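Local coordinates for protein calreticulin, putative (Trypanosoma cruzi, PDB 5HCF) that probably acts as a lectin-type chaperone, with a globular domain of legume lectin fold that can bind both carbohydrate and peptide, at residues 144-149 with 160-165; 71-76 with 109-114. All blocks are in the same frame, centred on the assembly; numbering follows the deposited sequence.

Contact 1 (144-149 with 160-165); sequences LTHVYT and FFLDGE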
loop_
_atom_site.group_PDB
_atom_site.type_symbol
_atom_site.label_atom_id
_atom_site.label_comp_id
_atom_site.label_asym_id
_atom_site.label_seq_id
_atom_site.Cartn_x
_atom_site.Cartn_y
_atom_site.Cartn_z
ATOM N N LEU A 144 -4.776 7.282 14.749
ATOM C CA LEU A 144 -4.926 5.846 14.948
ATOM C C LEU A 144 -4.324 5.019 13.810
ATOM O O LEU A 144 -4.067 5.528 12.715
ATOM C CB LEU A 144 -6.403 5.492 15.111
ATOM C CG LEU A 144 -7.146 6.143 16.276
ATOM C CD1 LEU A 144 -8.640 5.947 16.105
ATOM C CD2 LEU A 144 -6.675 5.558 17.597
ATOM N N THR A 145 -4.098 3.735 14.087
ATOM C CA THR A 145 -3.610 2.799 13.084
ATOM C C THR A 145 -4.725 2.419 12.117
ATOM O O THR A 145 -5.827 2.071 12.533
ATOM C CB THR A 145 -3.044 1.516 13.726
ATOM O OG1 THR A 145 -1.863 1.831 14.469
ATOM C CG2 THR A 145 -2.700 0.478 12.658
ATOM N N HIS A 146 -4.435 2.491 10.821
ATOM C CA HIS A 146 -5.385 2.052 9.810
ATOM C C HIS A 146 -4.751 1.033 8.875
ATOM O O HIS A 146 -3.551 1.090 8.598
ATOM C CB HIS A 146 -5.923 3.245 9.021
ATOM C CG HIS A 146 -6.665 4.230 9.869
ATOM N ND1 HIS A 146 -7.944 3.999 10.327
ATOM C CD2 HIS A 146 -6.307 5.445 10.342
ATOM C CE1 HIS A 146 -8.341 5.030 11.052
ATOM N NE2 HIS A 146 -7.367 5.922 11.075
ATOM N N VAL A 147 -5.565 0.094 8.406
ATOM C CA VAL A 147 -5.086 -1.001 7.569
ATOM C C VAL A 147 -5.634 -0.888 6.150
ATOM O O VAL A 147 -6.820 -0.630 5.948
ATOM C CB VAL A 147 -5.492 -2.369 8.154
ATOM C CG1 VAL A 147 -4.849 -3.507 7.361
ATOM C CG2 VAL A 147 -5.118 -2.449 9.627
ATOM N N TYR A 148 -4.765 -1.096 5.167
ATOM C CA TYR A 148 -5.170 -1.011 3.771
ATOM C C TYR A 148 -4.931 -2.344 3.082
ATOM O O TYR A 148 -3.802 -2.822 3.002
ATOM C CB TYR A 148 -4.423 0.120 3.064
ATOM C CG TYR A 148 -4.579 1.445 3.777
ATOM C CD1 TYR A 148 -3.768 1.774 4.858
ATOM C CD2 TYR A 148 -5.550 2.361 3.384
ATOM C CE1 TYR A 148 -3.910 2.977 5.517
ATOM C CE2 TYR A 148 -5.699 3.565 4.036
ATOM C CZ TYR A 148 -4.879 3.868 5.104
ATOM O OH TYR A 148 -5.021 5.068 5.761
ATOM N N THR A 149 -6.012 -2.942 2.594
ATOM C CA THR A 149 -5.958 -4.274 2.008
ATOM C C THR A 149 -6.541 -4.271 0.604
ATOM O O THR A 149 -7.598 -3.690 0.365
ATOM C CB THR A 149 -6.727 -5.302 2.869
ATOM O OG1 THR A 149 -6.255 -5.257 4.222
ATOM C CG2 THR A 149 -6.538 -6.701 2.319
ATOM N N PHE A 160 -11.221 -3.329 -2.211
ATOM C CA PHE A 160 -10.352 -2.581 -1.310
ATOM C C PHE A 160 -10.951 -2.506 0.092
ATOM O O PHE A 160 -12.103 -2.109 0.268
ATOM C CB PHE A 160 -10.105 -1.171 -1.851
ATOM C CG PHE A 160 -9.550 -0.225 -0.828
ATOM C CD1 PHE A 160 -8.313 -0.458 -0.249
ATOM C CD2 PHE A 160 -10.271 0.890 -0.431
ATOM C CE1 PHE A 160 -7.803 0.407 0.700
ATOM C CE2 PHE A 160 -9.764 1.760 0.517
ATOM C CZ PHE A 160 -8.530 1.516 1.084
ATOM N N PHE A 161 -10.157 -2.878 1.089
ATOM C CA PHE A 161 -10.612 -2.867 2.472
ATOM C C PHE A 161 -9.845 -1.840 3.282
ATOM O O PHE A 161 -8.619 -1.760 3.202
ATOM C CB PHE A 161 -10.445 -4.252 3.103
ATOM C CG PHE A 161 -11.209 -5.332 2.400
ATOM C CD1 PHE A 161 -10.721 -5.895 1.230
ATOM C CD2 PHE A 161 -12.410 -5.795 2.914
ATOM C CE1 PHE A 161 -11.424 -6.886 0.578
ATOM C CE2 PHE A 161 -13.116 -6.790 2.270
ATOM C CZ PHE A 161 -12.623 -7.336 1.101
ATOM N N LEU A 162 -10.571 -1.057 4.069
ATOM C CA LEU A 162 -9.946 -0.147 5.015
ATOM C C LEU A 162 -10.355 -0.570 6.420
ATOM O O LEU A 162 -11.544 -0.675 6.717
ATOM C CB LEU A 162 -10.350 1.300 4.730
ATOM C CG LEU A 162 -9.483 2.390 5.364
ATOM C CD1 LEU A 162 -9.354 3.561 4.401
ATOM C CD2 LEU A 162 -10.054 2.846 6.691
ATOM N N ASP A 163 -9.365 -0.834 7.267
ATOM C CA ASP A 163 -9.603 -1.328 8.622
ATOM C C ASP A 163 -10.476 -2.579 8.635
ATOM O O ASP A 163 -11.323 -2.744 9.509
ATOM C CB ASP A 163 -10.247 -0.243 9.481
ATOM C CG ASP A 163 -9.370 0.974 9.630
ATOM O OD1 ASP A 163 -8.136 0.837 9.488
ATOM O OD2 ASP A 163 -9.911 2.067 9.885
ATOM N N GLY A 164 -10.263 -3.454 7.656
ATOM C CA GLY A 164 -10.942 -4.736 7.610
ATOM C C GLY A 164 -12.297 -4.696 6.935
ATOM O O GLY A 164 -12.863 -5.738 6.611
ATOM N N GLU A 165 -12.818 -3.494 6.719
ATOM C CA GLU A 165 -14.131 -3.333 6.127
ATOM C C GLU A 165 -14.053 -2.932 4.670
ATOM O O GLU A 165 -13.229 -2.101 4.289
HETATM O O HOH W 1 -7.906 -3.523 5.858
#
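An antiparallel beta hairpin pairs Thr149 with Phe161 as a hydrogen-bonded pair: Thr149 N reaches Phe161 O at 2.9 Å, and Phe161 N returns to Thr149 O at 2.8 Å. Just past the end of strand 160-162, Asp163 N donates to Val147 O. The reverse bond is then made by a side chain: Val147 N meets Asp163 OD1 nearly head-on at 2.9 Å, the carboxylate standing in for a backbone carbonyl. Asp163 CG lies beside its own backbone N (chi1 -62°), which brings the carboxylate back to strand 145-149. Asp163 OD2 accepts His146 ND1 at 2.8 Å through its syn lone pair. The bond lies in the imidazole plane, and ring and carboxylate are only 23° from coplanar. Because His146 NE2 is bonded to Asp142, the ring is held at both nitrogens, which would favour its protonated form.

Asp163 and Gly164 are the central residues of a type I' turn that leads the hairpin's second strand into strand 165-171. Both have positive phi, which glycine tolerates readily. Gly164 N donates to a water that also bonds Thr149 OG1, a hydroxyl shared with Ser72.

On the face carrying Tyr148 and Leu162 the contact is apolar. Phe160 CZ meets Tyr148 CD2 at 3.9 Å; the side chains run side by side and the rings meet edge against edge. Leu162 CD1 comes alongside Tyr148 CE2 at 3.7 Å. On the face of Thr149 and Phe161, the CB atoms of these two residues meet at 3.9 Å, and Thr149 O lies at the edge of the Phe161 ring.

Contact 2 (71-76 with 109-114); sequences VSFSVK and FGPDRC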
loop_
_atom_site.group_PDB
_atom_site.type_symbol
_atom_site.label_atom_id
_atom_site.label_comp_id
_atom_site.label_asym_id
_atom_site.label_seq_id
_atom_site.Cartn_x
_atom_site.Cartn_y
_atom_site.Cartn_z
ATOM N N VAL A 71 -2.887 -7.860 -1.012
ATOM C CA VAL A 71 -1.873 -7.028 -0.370
ATOM C C VAL A 71 -2.474 -6.289 0.815
ATOM O O VAL A 71 -3.544 -5.694 0.709
ATOM C CB VAL A 71 -1.269 -5.990 -1.346
ATOM C CG1 VAL A 71 0.070 -5.478 -0.825
ATOM C CG2 VAL A 71 -1.109 -6.587 -2.729
ATOM N N SER A 72 -1.784 -6.326 1.946
ATOM C CA SER A 72 -2.257 -5.636 3.134
ATOM C C SER A 72 -1.096 -5.043 3.921
ATOM O O SER A 72 -0.006 -5.620 3.967
ATOM C CB SER A 72 -3.065 -6.588 4.015
ATOM O OG SER A 72 -3.798 -5.872 4.992
ATOM N N PHE A 73 -1.329 -3.878 4.518
ATOM C CA PHE A 73 -0.367 -3.260 5.420
ATOM C C PHE A 73 -1.066 -2.163 6.204
ATOM O O PHE A 73 -2.154 -1.725 5.828
ATOM C CB PHE A 73 0.832 -2.697 4.654
ATOM C CG PHE A 73 0.558 -1.380 3.976
ATOM C CD1 PHE A 73 -0.115 -1.334 2.762
ATOM C CD2 PHE A 73 0.983 -0.186 4.545
ATOM C CE1 PHE A 73 -0.365 -0.126 2.135
ATOM C CE2 PHE A 73 0.739 1.024 3.919
ATOM C CZ PHE A 73 0.064 1.055 2.715
ATOM N N SER A 74 -0.448 -1.728 7.296
ATOM C CA SER A 74 -1.013 -0.653 8.102
ATOM C C SER A 74 -0.045 0.520 8.210
ATOM O O SER A 74 1.172 0.334 8.205
ATOM C CB SER A 74 -1.383 -1.161 9.496
ATOM O OG SER A 74 -0.241 -1.652 10.177
ATOM N N VAL A 75 -0.596 1.729 8.291
ATOM C CA VAL A 75 0.190 2.921 8.604
ATOM C C VAL A 75 -0.463 3.670 9.753
ATOM O O VAL A 75 -1.685 3.804 9.799
ATOM C CB VAL A 75 0.306 3.881 7.413
ATOM C CG1 VAL A 75 1.584 4.700 7.522
ATOM C CG2 VAL A 75 0.268 3.117 6.123
ATOM N N LYS A 76 0.352 4.170 10.671
ATOM C CA LYS A 76 -0.161 4.981 11.763
ATOM C C LYS A 76 0.453 6.370 11.691
ATOM O O LYS A 76 1.661 6.526 11.850
ATOM C CB LYS A 76 0.135 4.330 13.116
ATOM C CG LYS A 76 -0.411 5.111 14.302
ATOM C CD LYS A 76 0.217 4.676 15.622
ATOM C CE LYS A 76 -0.586 5.202 16.801
ATOM N NZ LYS A 76 0.236 5.296 18.032
ATOM N N PHE A 109 0.347 1.480 -3.613
ATOM C CA PHE A 109 -0.864 1.290 -2.822
ATOM C C PHE A 109 -0.742 1.851 -1.405
ATOM O O PHE A 109 0.180 1.497 -0.670
ATOM C CB PHE A 109 -1.192 -0.210 -2.788
ATOM C CG PHE A 109 -2.354 -0.570 -1.910
ATOM C CD1 PHE A 109 -3.582 0.043 -2.069
ATOM C CD2 PHE A 109 -2.212 -1.541 -0.925
ATOM C CE1 PHE A 109 -4.644 -0.295 -1.257
ATOM C CE2 PHE A 109 -3.269 -1.885 -0.113
ATOM C CZ PHE A 109 -4.488 -1.263 -0.279
ATOM N N GLY A 110 -1.666 2.735 -1.032
ATOM C CA GLY A 110 -1.716 3.249 0.326
ATOM C C GLY A 110 -2.174 4.693 0.422
ATOM O O GLY A 110 -2.392 5.347 -0.599
ATOM N N PRO A 111 -2.319 5.203 1.656
ATOM C CA PRO A 111 -2.803 6.566 1.905
ATOM C C PRO A 111 -1.789 7.639 1.526
ATOM O O PRO A 111 -0.583 7.425 1.655
ATOM C CB PRO A 111 -3.061 6.570 3.415
ATOM C CG PRO A 111 -2.096 5.568 3.949
ATOM C CD PRO A 111 -2.069 4.475 2.914
ATOM N N ASP A 112 -2.283 8.786 1.069
ATOM C CA ASP A 112 -1.423 9.913 0.720
ATOM C C ASP A 112 -2.185 11.203 0.980
ATOM O O ASP A 112 -3.346 11.334 0.610
ATOM C CB ASP A 112 -0.967 9.832 -0.741
ATOM C CG ASP A 112 0.091 10.871 -1.084
ATOM O OD1 ASP A 112 0.681 11.468 -0.154
ATOM O OD2 ASP A 112 0.340 11.089 -2.287
ATOM N N ARG A 113 -1.536 12.148 1.649
ATOM C CA ARG A 113 -2.188 13.406 1.987
ATOM C C ARG A 113 -1.223 14.588 1.980
ATOM O O ARG A 113 -0.056 14.468 2.378
ATOM C CB ARG A 113 -2.855 13.284 3.362
ATOM C CG ARG A 113 -3.430 14.580 3.916
ATOM C CD ARG A 113 -2.806 14.923 5.262
ATOM N NE ARG A 113 -3.261 14.035 6.333
ATOM C CZ ARG A 113 -4.089 14.394 7.312
ATOM N NH1 ARG A 113 -4.563 15.635 7.368
ATOM N NH2 ARG A 113 -4.438 13.515 8.244
ATOM N N CYS A 114 -1.724 15.732 1.526
ATOM C CA CYS A 114 -0.965 16.973 1.524
ATOM C C CYS A 114 -1.948 18.139 1.458
ATOM O O CYS A 114 -2.558 18.389 0.419
ATOM C CB CYS A 114 0.014 17.011 0.350
ATOM S SG CYS A 114 1.332 18.229 0.514
#
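Phe73 reaches from strand 69-76 to the Phe109-Gly110-Pro111 corner of the facing strand 107-114. From CB, the torsion that sets CG between the backbone N and the carbonyl carbon (chi1 78°) tips the ring across the gap, and only its far end makes the contact. Phe109 O sits beside both Phe73 CE1 and Phe73 CZ, at 3.3 and 3.4 Å, and Phe73 CE1 also lies 3.8 Å from Phe109 CD2. The rings form an offset edge-to-face pair: the edge of Phe73 is turned to the face of Phe109, with centroids 5.8 Å apart and planes at 82°. At the tip, Phe73 CZ rests 3.7 Å from Gly110 CA, which approaches the ring edge in its plane, and 4.0 Å from Pro111 CD. Glycine suits this place, since it has no side chain to meet the phenyl tip and readily adopts the positive phi of the corner. Next to it, Val75 CG2 lies 4.0 Å from Pro111 CG, two compact apolar groups meeting.

The contact joins the two sheets of the sandwich. Strand 69-76 runs between strands 145-152 and 223-230, and Phe224 and Ile227 of the latter touch the Phe73 ring. Strand 107-114 lies between 83-91, whose Ile88 packs on Phe73, and 117-126.

Overall arrangement
Contact 1 lies within one sheet, contact 2 crosses the core to the other, and their centres are about 9 Å apart. Strands 145-152 and 69-76 are neighbours, tied by probable hydrogen bonds from Tyr148 N to Phe73 O (2.8 Å) and between Thr149 OG1 and Ser72 OG (2.6 Å). Phe109 meets this sheet at both strands, its CE2 lying 3.3 Å from Tyr148 O. Beyond the core, segment 109-114 ends at Cys114, disulfide-bonded to Cys83. In related calreticulins the equivalent disulfide borders the carbohydrate site, so contact 2 probably underlies the sugar-binding sheet, while contact 1 belongs to the sheet behind it.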